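Local coordinates for protein OHCU decarboxylase (Arabidopsis thaliana, PDB 2Q37) that decarboxylates OHCU stereoselectively to (S)-allantoin, the last step of urate degradation, as the N-terminal domain of a bifunctional plant enzyme, at residues S37-Q42 against Y56-I61. Residues are numbered along the deposited sequence; the frame is centred on the assembly and turned at random.
Sequences SEFAKQ and YTARDI
The ring of Phe39 reaches over to Ala58, with CZ 3.9 Å from the Ala58 CB. Phe39 CG is anti to the backbone N (chi1 168°), which carries the ring across to the second helix. The ring edge meets backbone: the Ala58 O lies near the ring plane, 3.6 Å from Phe39 CE2. The side chain of Ile61 crosses that of Phe39 at about a right angle and brings Ile61 CG2 to 4.1 Å from Phe39 CD2. Ile61 CG2 also touches the amide of Gln42, 3.7 Å from OE1. No hydrogen bond joins the two segments. They belong to consecutive helices, 37-44 and 51-64, of the all-helical OHCU decarboxylase domain; the axes of the two short segments cross at 138°. Helix 37-44 lies within the region required for BRI1 binding. Met167 and Met174 of helix 155-178 also touch Ala58. Gln42 is held from its own helix: Gln42 NE2 donates to the anti lone pair of Glu38 OE2 at 2.8 Å, in a bent bond (142° at the hydrogen). An alanine in place of Gln42 would probably take the amide off the Ile61 methyl, leaving a gap on that side, and leave Glu38 OE2 without this donor. The Phe39 side chain is about 10 Å from that of the catalytic His78.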
ATOM      1  N   SER A  37     -10.742  -0.284  10.831  1.00 70.43           N
ATOM      2  CA  SER A  37     -11.525   0.635  11.647  1.00 68.94           C
ATOM      3  C   SER A  37     -12.366   1.525  10.741  1.00 68.56           C
ATOM      4  O   SER A  37     -13.553   1.743  10.995  1.00 69.25           O
ATOM      5  CB  SER A  37     -10.592   1.497  12.495  1.00 67.95           C
ATOM      6  OG  SER A  37      -9.766   0.692  13.324  1.00 68.38           O
ATOM      7  N   GLU A  38     -11.737   2.022   9.677  1.00 68.11           N
ATOM      8  CA  GLU A  38     -12.389   2.899   8.712  1.00 67.67           C
ATOM      9  C   GLU A  38     -13.558   2.209   8.013  1.00 67.99           C
ATOM     10  O   GLU A  38     -14.633   2.786   7.870  1.00 67.77           O
ATOM     11  CB  GLU A  38     -11.368   3.380   7.677  1.00 67.25           C
ATOM     12  CG  GLU A  38     -11.888   4.482   6.777  1.00 67.92           C
ATOM     13  CD  GLU A  38     -12.589   5.582   7.567  1.00 68.12           C
ATOM     14  OE1 GLU A  38     -12.021   6.050   8.585  1.00 65.71           O
ATOM     15  OE2 GLU A  38     -13.707   5.975   7.165  1.00 66.87           O
ATOM     16  N   PHE A  39     -13.344   0.972   7.575  1.00 68.57           N
ATOM     17  CA  PHE A  39     -14.393   0.216   6.903  1.00 69.15           C
ATOM     18  C   PHE A  39     -15.564   0.007   7.870  1.00 70.49           C
ATOM     19  O   PHE A  39     -16.732   0.161   7.495  1.00 70.01           O
ATOM     20  CB  PHE A  39     -13.843  -1.134   6.410  1.00 66.78           C
ATOM     21  CG  PHE A  39     -14.906  -2.095   5.966  1.00 66.02           C
ATOM     22  CD1 PHE A  39     -15.571  -2.899   6.898  1.00 65.40           C
ATOM     23  CD2 PHE A  39     -15.283  -2.168   4.627  1.00 65.98           C
ATOM     24  CE1 PHE A  39     -16.600  -3.763   6.505  1.00 64.85           C
ATOM     25  CE2 PHE A  39     -16.313  -3.030   4.219  1.00 66.10           C
ATOM     26  CZ  PHE A  39     -16.972  -3.829   5.163  1.00 65.27           C
ATOM     27  N   ALA A  40     -15.242  -0.339   9.115  1.00 72.15           N
ATOM     28  CA  ALA A  40     -16.264  -0.556  10.134  1.00 73.87           C
ATOM     29  C   ALA A  40     -17.036   0.744  10.322  1.00 74.99           C
ATOM     30  O   ALA A  40     -18.265   0.753  10.307  1.00 75.08           O
ATOM     31  CB  ALA A  40     -15.616  -0.985  11.459  1.00 73.34           C
ATOM     32  N   LYS A  41     -16.298   1.838  10.486  1.00 75.72           N
ATOM     33  CA  LYS A  41     -16.890   3.153  10.675  1.00 76.97           C
ATOM     34  C   LYS A  41     -17.860   3.526   9.548  1.00 77.14           C
ATOM     35  O   LYS A  41     -19.032   3.821   9.789  1.00 76.83           O
ATOM     36  CB  LYS A  41     -15.782   4.205  10.764  1.00 78.61           C
ATOM     37  CG  LYS A  41     -16.272   5.607  11.118  1.00 80.33           C
ATOM     38  CD  LYS A  41     -15.139   6.639  11.102  1.00 82.44           C
ATOM     39  CE  LYS A  41     -13.943   6.216  11.969  1.00 84.27           C
ATOM     40  NZ  LYS A  41     -14.297   5.924  13.388  1.00 85.04           N
ATOM     41  N   GLN A  42     -17.364   3.510   8.315  1.00 77.42           N
ATOM     42  CA  GLN A  42     -18.181   3.869   7.166  1.00 77.95           C
ATOM     43  C   GLN A  42     -19.392   2.973   7.005  1.00 79.14           C
ATOM     44  O   GLN A  42     -20.410   3.378   6.448  1.00 78.48           O
ATOM     45  CB  GLN A  42     -17.339   3.841   5.891  1.00 76.72           C
ATOM     46  CG  GLN A  42     -16.318   4.965   5.823  1.00 75.99           C
ATOM     47  CD  GLN A  42     -15.582   5.008   4.500  1.00 74.91           C
ATOM     48  OE1 GLN A  42     -16.202   5.018   3.438  1.00 74.51           O
ATOM     49  NE2 GLN A  42     -14.250   5.040   4.558  1.00 73.86           N
ATOM     50  N   TYR A  56     -22.665  -5.438  -1.675  1.00 48.13           N
ATOM     51  CA  TYR A  56     -22.252  -4.476  -2.694  1.00 47.48           C
ATOM     52  C   TYR A  56     -21.728  -3.154  -2.126  1.00 47.05           C
ATOM     53  O   TYR A  56     -20.803  -2.549  -2.677  1.00 47.84           O
ATOM     54  CB  TYR A  56     -23.416  -4.173  -3.640  1.00 48.57           C
ATOM     55  CG  TYR A  56     -24.023  -5.388  -4.294  1.00 49.06           C
ATOM     56  CD1 TYR A  56     -23.269  -6.539  -4.509  1.00 48.54           C
ATOM     57  CD2 TYR A  56     -25.358  -5.383  -4.706  1.00 49.62           C
ATOM     58  CE1 TYR A  56     -23.821  -7.656  -5.111  1.00 49.24           C
ATOM     59  CE2 TYR A  56     -25.927  -6.497  -5.313  1.00 48.89           C
ATOM     60  CZ  TYR A  56     -25.152  -7.629  -5.511  1.00 50.05           C
ATOM     61  OH  TYR A  56     -25.702  -8.741  -6.099  1.00 49.99           O
ATOM     62  N   THR A  57     -22.329  -2.695  -1.038  1.00 43.82           N
ATOM     63  CA  THR A  57     -21.903  -1.450  -0.426  1.00 42.08           C
ATOM     64  C   THR A  57     -20.581  -1.668   0.306  1.00 42.04           C
ATOM     65  O   THR A  57     -19.797  -0.735   0.512  1.00 42.14           O
ATOM     66  CB  THR A  57     -22.969  -0.958   0.562  1.00 41.56           C
ATOM     67  OG1 THR A  57     -24.184  -0.718  -0.157  1.00 42.39           O
ATOM     68  CG2 THR A  57     -22.522   0.313   1.272  1.00 38.64           C
ATOM     69  N   ALA A  58     -20.334  -2.912   0.692  1.00 39.80           N
ATOM     70  CA  ALA A  58     -19.118  -3.240   1.408  1.00 38.39           C
ATOM     71  C   ALA A  58     -17.965  -3.260   0.415  1.00 38.19           C
ATOM     72  O   ALA A  58     -16.911  -2.678   0.657  1.00 36.45           O
ATOM     73  CB  ALA A  58     -19.263  -4.592   2.089  1.00 35.31           C
ATOM     74  N   ARG A  59     -18.179  -3.917  -0.715  1.00 37.77           N
ATOM     75  CA  ARG A  59     -17.144  -3.993  -1.721  1.00 39.49           C
ATOM     76  C   ARG A  59     -16.737  -2.626  -2.262  1.00 41.30           C
ATOM     77  O   ARG A  59     -15.554  -2.377  -2.485  1.00 41.07           O
ATOM     78  CB  ARG A  59     -17.596  -4.862  -2.880  1.00 38.70           C
ATOM     79  CG  ARG A  59     -17.785  -6.308  -2.530  1.00 37.68           C
ATOM     80  CD  ARG A  59     -18.170  -7.043  -3.786  1.00 38.76           C
ATOM     81  NE  ARG A  59     -18.377  -8.470  -3.589  1.00 38.07           N
ATOM     82  CZ  ARG A  59     -19.334  -9.161  -4.195  1.00 37.74           C
ATOM     83  NH1 ARG A  59     -20.173  -8.559  -5.027  1.00 39.12           N
ATOM     84  NH2 ARG A  59     -19.450 -10.452  -3.980  1.00 36.65           N
ATOM     85  N   ASP A  60     -17.704  -1.736  -2.480  1.00 42.62           N
ATOM     86  CA  ASP A  60     -17.361  -0.431  -3.027  1.00 43.00           C
ATOM     87  C   ASP A  60     -16.562   0.382  -2.025  1.00 42.19           C
ATOM     88  O   ASP A  60     -15.593   1.049  -2.388  1.00 43.42           O
ATOM     89  CB  ASP A  60     -18.611   0.338  -3.459  1.00 45.76           C
ATOM     90  CG  ASP A  60     -18.274   1.564  -4.301  1.00 49.62           C
ATOM     91  OD1 ASP A  60     -18.063   1.397  -5.531  1.00 51.15           O
ATOM     92  OD2 ASP A  60     -18.195   2.688  -3.736  1.00 50.14           O
ATOM     93  N   ILE A  61     -16.958   0.327  -0.764  1.00 39.47           N
ATOM     94  CA  ILE A  61     -16.235   1.053   0.257  1.00 38.12           C
ATOM     95  C   ILE A  61     -14.812   0.480   0.386  1.00 37.70           C
ATOM     96  O   ILE A  61     -13.824   1.220   0.445  1.00 38.61           O
ATOM     97  CB  ILE A  61     -16.948   0.930   1.600  1.00 38.26           C
ATOM     98  CG1 ILE A  61     -18.268   1.692   1.539  1.00 39.92           C
ATOM     99  CG2 ILE A  61     -16.047   1.433   2.731  1.00 38.77           C
ATOM    100  CD1 ILE A  61     -19.141   1.506   2.776  1.00 39.91           C
TER